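Aeromonas extracellular serine protease (Aeromonas sobria, PDB 3WQB) cleaves peptide bonds after paired basic residues, one of them lysine, and is a probable virulence factor that attacks host plasma proteins such as prekallikrein, prothrombin and fibrinogen. Local coordinates at residues 79-84 / 115-120; 75-80 / 142-147; 485-490 / 557-562; 509-514 / 574-579. The protein carries 1 engineered substitution. All coordinates share one frame; numbering follows the deposited sequence.

Contact 1: residues 79-84 / 115-120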
# COMPACT_ATOMS: atom_id res chain seq x y z
N ASP A 79 -3.77 -12.95 -5.43
CA ASP A 79 -3.49 -14.38 -5.26
C ASP A 79 -4.14 -15.27 -6.32
O ASP A 79 -3.91 -16.47 -6.34
CB ASP A 79 -3.86 -14.84 -3.84
CG ASP A 79 -5.37 -14.91 -3.61
OD1 ASP A 79 -6.16 -14.57 -4.53
OD2 ASP A 79 -5.78 -15.32 -2.50
N GLY A 80 -4.92 -14.66 -7.20
CA GLY A 80 -5.76 -15.44 -8.11
C GLY A 80 -7.05 -14.71 -8.44
O GLY A 80 -7.34 -13.65 -7.88
N LEU A 81 -7.80 -15.28 -9.37
CA LEU A 81 -9.12 -14.79 -9.73
C LEU A 81 -9.88 -15.93 -10.37
O LEU A 81 -9.44 -16.47 -11.39
CB LEU A 81 -9.01 -13.61 -10.71
CG LEU A 81 -10.30 -13.07 -11.36
CD1 LEU A 81 -11.41 -12.78 -10.36
CD2 LEU A 81 -10.00 -11.84 -12.22
N ALA A 82 -11.01 -16.30 -9.77
CA ALA A 82 -11.86 -17.36 -10.32
C ALA A 82 -12.67 -16.77 -11.47
O ALA A 82 -13.80 -16.31 -11.30
CB ALA A 82 -12.75 -17.93 -9.25
N ILE A 83 -12.06 -16.78 -12.65
CA ILE A 83 -12.61 -16.09 -13.83
C ILE A 83 -13.94 -16.65 -14.34
O ILE A 83 -14.64 -15.97 -15.08
CB ILE A 83 -11.58 -16.00 -14.99
CG1 ILE A 83 -11.05 -17.39 -15.38
CG2 ILE A 83 -10.46 -15.03 -14.63
CD1 ILE A 83 -10.43 -17.44 -16.76
N ALA A 84 -14.28 -17.88 -13.94
CA ALA A 84 -15.56 -18.46 -14.32
C ALA A 84 -16.68 -18.24 -13.29
O ALA A 84 -17.80 -18.73 -13.48
CB ALA A 84 -15.40 -19.94 -14.65
N HIS A 115 -8.60 -14.42 -1.89
CA HIS A 115 -8.37 -13.01 -1.66
C HIS A 115 -8.61 -12.20 -2.94
O HIS A 115 -9.34 -11.20 -2.93
CB HIS A 115 -6.95 -12.89 -1.13
CG HIS A 115 -6.59 -11.54 -0.61
ND1 HIS A 115 -5.94 -10.59 -1.37
CD2 HIS A 115 -6.71 -11.00 0.63
CE1 HIS A 115 -5.70 -9.52 -0.64
NE2 HIS A 115 -6.14 -9.75 0.59
N GLY A 116 -8.01 -12.63 -4.04
CA GLY A 116 -8.10 -11.91 -5.31
C GLY A 116 -9.51 -11.91 -5.88
O GLY A 116 -9.94 -10.93 -6.50
N THR A 117 -10.22 -13.02 -5.70
CA THR A 117 -11.59 -13.14 -6.16
C THR A 117 -12.50 -12.23 -5.34
O THR A 117 -13.39 -11.56 -5.89
CB THR A 117 -12.02 -14.62 -6.12
OG1 THR A 117 -11.16 -15.36 -6.99
CG2 THR A 117 -13.47 -14.80 -6.55
N SER A 118 -12.26 -12.16 -4.04
CA SER A 118 -13.00 -11.25 -3.17
C SER A 118 -12.75 -9.78 -3.53
O SER A 118 -13.68 -8.98 -3.61
CB SER A 118 -12.66 -11.52 -1.70
OG SER A 118 -13.06 -12.82 -1.30
N VAL A 119 -11.48 -9.44 -3.74
CA VAL A 119 -11.09 -8.11 -4.24
C VAL A 119 -11.83 -7.76 -5.53
O VAL A 119 -12.41 -6.67 -5.65
CB VAL A 119 -9.54 -8.06 -4.46
CG1 VAL A 119 -9.11 -6.86 -5.29
CG2 VAL A 119 -8.82 -8.05 -3.12
N SER A 120 -11.81 -8.69 -6.48
CA SER A 120 -12.41 -8.47 -7.78
C SER A 120 -13.89 -8.15 -7.72
O SER A 120 -14.37 -7.27 -8.43
CB SER A 120 -12.14 -9.66 -8.72
OG SER A 120 -10.75 -9.78 -8.94
O HOH W 1 -8.78 -15.57 -5.40
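The irregular chain of 79-84 runs past the first turn of helix 115-124, with the CA atoms of Leu81 and Thr117 4.6 Å apart and those of Gly80 and Gly116 nearly as close. Asp79 carries the polar half of the contact. Its chi1 of 72° tucks the carboxylate back over its own backbone, from where it faces the start of the helix and takes two backbone N-H groups: Asp79 OD2 receives His115 N at 3.0 Å, on the syn side, while Gly116 N reaches Asp79 OD1 at 2.7 Å from above the carboxylate plane. A water donates to Asp79 OD1 and accepts from Thr117 N, so a third amide of the first turn is tied in. The negative carboxylate suits this helix end, whose dipole it would probably stabilise. In the subtilase fold this helix bears the charge-relay histidine, predicted to be His115, whose ND1 is hydrogen-bonded to Asp78 OD1; by binding the His115 and Gly116 amides, Asp79 holds the backbone from which that ring projects. Gly116, with no side chain, lets Gly80 O come to 3.2 Å from its CA in a CA-H...O contact. Further on, Thr117 OG1 accepts the amide N of Ala82 at 2.9 Å, catching the inverse gamma turn centred there. Leu81 lays CD1 3.4 Å from Ser120 OG, a hydroxyl already committed to Gly116 O of its own helix.

Contact 2: residues 75-80 / 142-147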
# COMPACT_ATOMS: atom_id res chain seq x y z
N ALA A 75 -6.70 -4.17 -13.60
CA ALA A 75 -5.88 -5.36 -13.32
C ALA A 75 -5.88 -5.64 -11.82
O ALA A 75 -5.58 -4.76 -11.02
CB ALA A 75 -4.45 -5.16 -13.79
N VAL A 76 -6.20 -6.88 -11.46
CA VAL A 76 -6.14 -7.32 -10.08
C VAL A 76 -4.90 -8.19 -9.92
O VAL A 76 -4.86 -9.34 -10.38
CB VAL A 76 -7.43 -8.06 -9.68
CG1 VAL A 76 -7.35 -8.58 -8.27
CG2 VAL A 76 -8.62 -7.11 -9.81
N VAL A 77 -3.88 -7.61 -9.30
CA VAL A 77 -2.60 -8.28 -9.09
C VAL A 77 -2.65 -8.84 -7.67
O VAL A 77 -2.54 -8.11 -6.69
CB VAL A 77 -1.42 -7.30 -9.32
CG1 VAL A 77 -0.08 -8.02 -9.20
CG2 VAL A 77 -1.55 -6.63 -10.69
N ASP A 78 -2.89 -10.13 -7.55
CA ASP A 78 -3.29 -10.69 -6.26
C ASP A 78 -3.01 -12.19 -6.21
O ASP A 78 -2.09 -12.66 -6.87
CB ASP A 78 -4.77 -10.34 -6.01
CG ASP A 78 -5.10 -10.18 -4.54
OD1 ASP A 78 -5.14 -11.20 -3.83
OD2 ASP A 78 -5.34 -9.03 -4.10
N ASP A 79 -3.77 -12.95 -5.43
CA ASP A 79 -3.49 -14.38 -5.26
C ASP A 79 -4.14 -15.27 -6.32
O ASP A 79 -3.91 -16.47 -6.34
CB ASP A 79 -3.86 -14.84 -3.84
CG ASP A 79 -5.37 -14.91 -3.61
OD1 ASP A 79 -6.16 -14.57 -4.53
OD2 ASP A 79 -5.78 -15.32 -2.50
N GLY A 80 -4.92 -14.66 -7.20
CA GLY A 80 -5.76 -15.44 -8.11
C GLY A 80 -7.05 -14.71 -8.44
O GLY A 80 -7.34 -13.65 -7.88
N GLN A 142 -8.83 -8.14 -15.35
CA GLN A 142 -7.84 -9.19 -15.57
C GLN A 142 -7.27 -9.60 -14.22
O GLN A 142 -7.20 -8.78 -13.30
CB GLN A 142 -6.68 -8.69 -16.42
CG GLN A 142 -6.97 -8.43 -17.86
CD GLN A 142 -5.79 -7.75 -18.52
OE1 GLN A 142 -5.01 -7.06 -17.86
NE2 GLN A 142 -5.66 -7.94 -19.83
N GLY A 143 -6.84 -10.85 -14.11
CA GLY A 143 -6.20 -11.32 -12.88
C GLY A 143 -4.80 -11.85 -13.13
O GLY A 143 -4.55 -12.51 -14.14
N PHE A 144 -3.88 -11.55 -12.21
CA PHE A 144 -2.51 -12.04 -12.29
C PHE A 144 -2.17 -12.53 -10.89
O PHE A 144 -2.13 -11.74 -9.95
CB PHE A 144 -1.56 -10.91 -12.73
CG PHE A 144 -1.92 -10.32 -14.05
CD1 PHE A 144 -1.53 -10.94 -15.23
CD2 PHE A 144 -2.67 -9.16 -14.13
CE1 PHE A 144 -1.88 -10.42 -16.47
CE2 PHE A 144 -3.02 -8.63 -15.36
CZ PHE A 144 -2.63 -9.26 -16.53
N ASN A 145 -1.97 -13.85 -10.76
CA ASN A 145 -1.88 -14.48 -9.45
C ASN A 145 -0.48 -14.45 -8.83
O ASN A 145 0.05 -15.49 -8.39
CB ASN A 145 -2.45 -15.91 -9.49
CG ASN A 145 -1.65 -16.85 -10.37
OD1 ASN A 145 -0.90 -16.43 -11.25
ND2 ASN A 145 -1.81 -18.15 -10.14
N LEU A 146 0.10 -13.25 -8.77
CA LEU A 146 1.43 -13.05 -8.20
C LEU A 146 1.59 -13.58 -6.78
O LEU A 146 2.69 -13.95 -6.38
CB LEU A 146 1.78 -11.55 -8.22
CG LEU A 146 2.59 -11.06 -9.42
CD1 LEU A 146 4.03 -11.57 -9.33
CD2 LEU A 146 1.96 -11.44 -10.77
N LEU A 147 0.49 -13.59 -6.02
CA LEU A 147 0.52 -13.94 -4.59
C LEU A 147 0.08 -15.37 -4.32
O LEU A 147 -0.09 -15.75 -3.16
CB LEU A 147 -0.34 -12.96 -3.78
CG LEU A 147 -0.12 -11.46 -3.99
CD1 LEU A 147 -1.09 -10.66 -3.14
CD2 LEU A 147 1.31 -11.06 -3.71
O HOH W 2 -3.80 -18.71 -7.98
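Gln142 pairs with Ala75 in the parallel beta ladder that joins edge strand 140-144 to strand 73-77 in the six-stranded parallel sheet of the subtilisin domain. Its carbonyl O takes Val76 N in a nearly straight bond of 2.8 Å, while its amide end turns to Asn171 and other partners outside the ladder. Gly143 lies beside Val76 and sets its CA against Val76 O. Phe144 N then donates to that same oxygen, and Phe144 O accepts Asp78 N at 3.0 Å, just as both strands end. The Phe144 ring, with chi1 -59°, lies back along the strand so that CE2 meets Ala75 CB at the ring edge, 4.1 Å away; small Ala75 leaves room for it. Asn145 is the centre of an inverse gamma turn, and its CB rests against Asp79 O and Gly80 N. Leu146 runs alongside Val77, pointing the same way, and packs CG and CB on Val77 CG1. Leu147 N closes the series by reaching Asp78 O from above the carbonyl plane. This fixes the backbone of the predicted charge-relay aspartate, whose OD1 binds His115 and, on its anti side, Asp79 N. Leu147 CD1 ends 3.8 Å from Asp78 CA.

Contact 3: residues 485-490 / 557-562. With CA (calcium ion), chain D.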
# COMPACT_ATOMS: atom_id res chain seq x y z
N ARG A 485 18.52 2.06 18.40
CA ARG A 485 17.14 1.62 18.64
C ARG A 485 16.15 2.44 17.81
O ARG A 485 15.49 3.36 18.29
CB ARG A 485 16.79 1.65 20.14
CG ARG A 485 15.44 1.02 20.44
CD ARG A 485 15.23 0.73 21.92
NE ARG A 485 14.95 1.94 22.69
CZ ARG A 485 14.27 1.98 23.83
NH1 ARG A 485 13.81 0.85 24.37
NH2 ARG A 485 14.05 3.15 24.42
N LEU A 486 16.05 2.06 16.53
CA LEU A 486 15.32 2.85 15.54
C LEU A 486 13.92 3.31 15.92
O LEU A 486 13.56 4.44 15.61
CB LEU A 486 15.31 2.16 14.17
CG LEU A 486 16.64 2.17 13.41
CD1 LEU A 486 16.59 1.18 12.26
CD2 LEU A 486 17.00 3.56 12.92
N PRO A 487 13.11 2.45 16.59
CA PRO A 487 11.75 2.91 16.90
C PRO A 487 11.68 4.04 17.92
O PRO A 487 10.60 4.58 18.12
CB PRO A 487 11.06 1.63 17.41
CG PRO A 487 11.84 0.53 16.78
CD PRO A 487 13.26 1.01 16.83
N ASP A 488 12.80 4.44 18.51
CA ASP A 488 12.82 5.64 19.35
C ASP A 488 12.63 6.92 18.55
O ASP A 488 12.37 7.97 19.12
CB ASP A 488 14.14 5.74 20.13
CG ASP A 488 14.22 4.76 21.28
OD1 ASP A 488 13.23 4.03 21.52
OD2 ASP A 488 15.28 4.72 21.94
N LEU A 489 12.79 6.85 17.23
CA LEU A 489 12.86 8.05 16.41
C LEU A 489 11.53 8.55 15.87
O LEU A 489 10.73 7.79 15.30
CB LEU A 489 13.88 7.88 15.28
CG LEU A 489 15.31 7.54 15.71
CD1 LEU A 489 16.15 7.36 14.48
CD2 LEU A 489 15.92 8.61 16.63
N LEU A 490 11.31 9.84 16.09
CA LEU A 490 10.22 10.60 15.50
C LEU A 490 10.83 11.46 14.39
O LEU A 490 11.73 12.27 14.64
CB LEU A 490 9.58 11.49 16.58
CG LEU A 490 8.65 12.61 16.13
CD1 LEU A 490 7.35 12.04 15.61
CD2 LEU A 490 8.38 13.57 17.28
N GLY A 557 12.97 4.27 27.95
CA GLY A 557 12.44 3.12 28.67
C GLY A 557 12.56 1.86 27.84
O GLY A 557 12.56 1.92 26.61
N THR A 558 12.65 0.70 28.50
CA THR A 558 12.62 -0.58 27.79
C THR A 558 11.22 -0.83 27.22
O THR A 558 10.22 -0.33 27.73
CB THR A 558 13.01 -1.76 28.70
OG1 THR A 558 12.07 -1.88 29.78
CG2 THR A 558 14.41 -1.56 29.26
N ARG A 559 11.17 -1.60 26.14
CA ARG A 559 9.91 -2.04 25.58
C ARG A 559 10.00 -3.52 25.30
O ARG A 559 11.08 -4.06 25.05
CB ARG A 559 9.63 -1.30 24.27
CG ARG A 559 9.37 0.20 24.43
CD ARG A 559 8.96 0.83 23.12
NE ARG A 559 10.02 0.80 22.11
CZ ARG A 559 10.98 1.71 21.96
NH1 ARG A 559 11.05 2.77 22.75
NH2 ARG A 559 11.87 1.55 20.98
N GLN A 560 8.84 -4.18 25.32
CA GLN A 560 8.79 -5.58 24.98
C GLN A 560 7.85 -5.84 23.81
O GLN A 560 6.83 -5.17 23.64
CB GLN A 560 8.39 -6.41 26.19
CG GLN A 560 9.45 -6.47 27.29
CD GLN A 560 9.02 -7.37 28.40
OE1 GLN A 560 7.84 -7.62 28.58
NE2 GLN A 560 9.98 -7.88 29.16
N VAL A 561 8.23 -6.84 23.01
CA VAL A 561 7.49 -7.22 21.82
C VAL A 561 7.26 -8.72 21.90
O VAL A 561 8.19 -9.48 22.18
CB VAL A 561 8.29 -6.86 20.55
CG1 VAL A 561 7.58 -7.34 19.29
CG2 VAL A 561 8.53 -5.35 20.49
N SER A 562 6.03 -9.14 21.64
CA SER A 562 5.65 -10.54 21.63
C SER A 562 5.93 -11.11 20.23
O SER A 562 5.51 -10.53 19.21
CB SER A 562 4.17 -10.71 21.98
OG SER A 562 3.82 -10.04 23.19
CA CA D . 16.52 6.27 23.19
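Arg559 leaves strand 559-565 with its CB directed at the 3-10 turn 486-488, and the chain bends at chi3 (-65°) to lay its guanidinium against that of Arg485. On the way NE forms a salt bridge with Glu576. Arg559 NH2 passes 3.7 Å from Pro487 CB, the flank of a compact ring, and both terminal nitrogens close end-on on one oxygen of Asp488: NH1 to OD1 at 2.8 Å and NH2 to the same OD1 at 2.9 Å. The oxygen lies in the guanidinium plane, while the carboxylate itself is turned 80° to that plane. This knot belongs to the P-domain, where Asp488 is a calcium ligand through its other oxygen, OD2, 2.3 Å from the ion; Asp454, Asp553, Ala555, Asn578 and Asn579 also bind it. Arg485 grips Asp488 OD2 side-on with NE, at 2.9 Å, and NH2, and with its outer edge holds Gly557 O between NH1 and NH2, the NH1 bond being 2.8 Å. The two guanidinium groups stack with centres 3.8 Å apart and planes at 29°, NH1 of Arg559 sitting over the centre of the Arg485 guanidinium. Asp488, shared by both arginines, probably offsets the charge of this like-charged pair, and the calcium ion would further polarise its carboxylate.

Contact 4: residues 509-514 / 574-579. With CA (calcium ion), chain D.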
# COMPACT_ATOMS: atom_id res chain seq x y z
N SER A 509 7.47 -0.76 13.88
CA SER A 509 7.90 -2.15 13.84
C SER A 509 9.36 -2.37 13.44
O SER A 509 9.76 -3.51 13.21
CB SER A 509 6.97 -2.97 12.94
OG SER A 509 7.17 -2.63 11.57
N LEU A 510 10.16 -1.31 13.36
CA LEU A 510 11.59 -1.45 13.05
C LEU A 510 12.39 -1.98 14.23
O LEU A 510 13.39 -1.38 14.65
CB LEU A 510 12.18 -0.15 12.51
CG LEU A 510 11.59 0.36 11.20
CD1 LEU A 510 12.21 1.70 10.83
CD2 LEU A 510 11.79 -0.66 10.08
N VAL A 511 11.98 -3.14 14.73
CA VAL A 511 12.58 -3.76 15.92
C VAL A 511 13.68 -4.77 15.57
O VAL A 511 14.15 -5.51 16.45
CB VAL A 511 11.48 -4.43 16.79
CG1 VAL A 511 10.47 -3.39 17.29
CG2 VAL A 511 10.79 -5.56 16.02
N GLY A 512 14.08 -4.80 14.30
CA GLY A 512 15.04 -5.77 13.80
C GLY A 512 16.41 -5.74 14.44
O GLY A 512 17.10 -6.76 14.45
N GLN A 513 16.81 -4.60 14.99
CA GLN A 513 18.10 -4.53 15.68
C GLN A 513 18.08 -5.38 16.94
O GLN A 513 19.04 -6.10 17.23
CB GLN A 513 18.48 -3.09 16.00
CG GLN A 513 18.68 -2.23 14.77
CD GLN A 513 18.64 -0.74 15.11
OE1 GLN A 513 17.68 -0.25 15.70
NE2 GLN A 513 19.69 -0.03 14.73
N SER A 514 16.97 -5.31 17.68
CA SER A 514 16.78 -6.14 18.86
C SER A 514 16.63 -7.61 18.50
O SER A 514 17.19 -8.48 19.17
CB SER A 514 15.57 -5.65 19.67
OG SER A 514 15.82 -4.36 20.19
N LEU A 574 10.71 -10.30 22.99
CA LEU A 574 11.85 -9.54 22.51
C LEU A 574 11.89 -8.25 23.32
O LEU A 574 10.88 -7.56 23.44
CB LEU A 574 11.68 -9.24 21.02
CG LEU A 574 12.77 -8.47 20.28
CD1 LEU A 574 14.07 -9.25 20.24
CD2 LEU A 574 12.30 -8.11 18.88
N THR A 575 13.05 -7.95 23.89
CA THR A 575 13.24 -6.72 24.64
C THR A 575 14.03 -5.74 23.79
O THR A 575 15.09 -6.09 23.24
CB THR A 575 13.93 -6.96 25.99
OG1 THR A 575 13.18 -7.92 26.74
CG2 THR A 575 14.03 -5.66 26.80
N GLU A 576 13.50 -4.53 23.65
CA GLU A 576 14.22 -3.46 22.99
C GLU A 576 14.98 -2.69 24.05
O GLU A 576 14.38 -1.99 24.87
CB GLU A 576 13.27 -2.49 22.30
CG GLU A 576 12.51 -3.00 21.11
CD GLU A 576 11.88 -1.84 20.37
OE1 GLU A 576 12.61 -1.12 19.67
OE2 GLU A 576 10.66 -1.63 20.53
N ARG A 577 16.30 -2.81 24.01
CA ARG A 577 17.16 -2.11 24.96
C ARG A 577 17.46 -0.71 24.43
O ARG A 577 17.75 -0.53 23.25
CB ARG A 577 18.45 -2.89 25.18
CG ARG A 577 18.24 -4.37 25.46
CD ARG A 577 18.16 -4.67 26.95
NE ARG A 577 17.51 -5.95 27.23
CZ ARG A 577 18.10 -7.15 27.12
NH1 ARG A 577 19.36 -7.25 26.73
NH2 ARG A 577 17.41 -8.24 27.40
N ASN A 578 17.37 0.28 25.31
CA ASN A 578 17.68 1.66 24.92
C ASN A 578 19.07 1.81 24.30
O ASN A 578 20.01 1.13 24.69
CB ASN A 578 17.51 2.60 26.11
CG ASN A 578 17.53 4.06 25.70
OD1 ASN A 578 16.97 4.45 24.68
ND2 ASN A 578 18.19 4.88 26.50
N ASN A 579 19.19 2.70 23.32
CA ASN A 579 20.51 3.01 22.76
C ASN A 579 21.45 3.52 23.84
O ASN A 579 21.10 4.40 24.62
CB ASN A 579 20.41 4.04 21.62
CG ASN A 579 19.65 5.29 22.01
OD1 ASN A 579 18.47 5.22 22.34
ND2 ASN A 579 20.32 6.43 21.97
CA CA D . 16.52 6.27 23.19
O HOH W 3 14.89 -2.33 18.72
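Ser514 and Leu574 meet where the first turn of helix 512-520 approaches strand 571-576. Leu574 extends its side chain from the strand, and CD1 comes to 3.4 Å from Ser514 O and 3.9 Å from Ser514 CB. Its other methyl, CD2, lies 4.1 Å from CG2 of Val511, the residue at the N-cap position of the helix. The branched Val511 serves two neighbours at once: while CG2 faces the leucine, CG1 lies 3.7 Å from Glu576 OE2, the valine and glutamate side chains crossing at about a right angle. Ser514 is small enough to sit close to the strand, its OG 3.3 Å from Glu576 CA. With chi1 at -66° the hydroxyl stands beside its own backbone N, and from there it is 2.7 Å from a water that in turn donates to Glu576 OE1 at 2.8 Å. No direct hydrogen bond joins the two segments, so a water provides a polar link. The strand is an outer one of a four-stranded antiparallel sheet that combines P-domain strands 559-565 and 571-576 with strands 222-225 and 228-233 of the subtilase range, and the helix start packs beside it. Glu576 reflects that union: besides Arg559, its OE2 makes a salt bridge with Arg232, which helps hold the carboxylate in place, and Val511 also touches Leu230 and Arg232. Beyond Glu576 the chain leaves the strand and reaches the calcium ion, which is bound by Asn579 OD1 and by the side chain of Asn578.

In the fold
The four contacts form two clusters. Contacts 1 and 2 have centres 7 Å apart in the subtilisin domain, share Asp79 and Gly80, and both begin at the end of strand 73-77, which is followed by helix 115-124 and then by strand 140-144. Together they place the predicted catalytic Asp78 and His115 side by side. Contacts 3 and 4, with centres 6 Å apart, lie in the P-domain; their segments alternate along the chain, their strands 559-565 and 571-576 are neighbours in one sheet, and both reach the same calcium ion. Between the clusters the centres are about 35 to 39 Å apart, so this calcium site is remote from the catalytic pair.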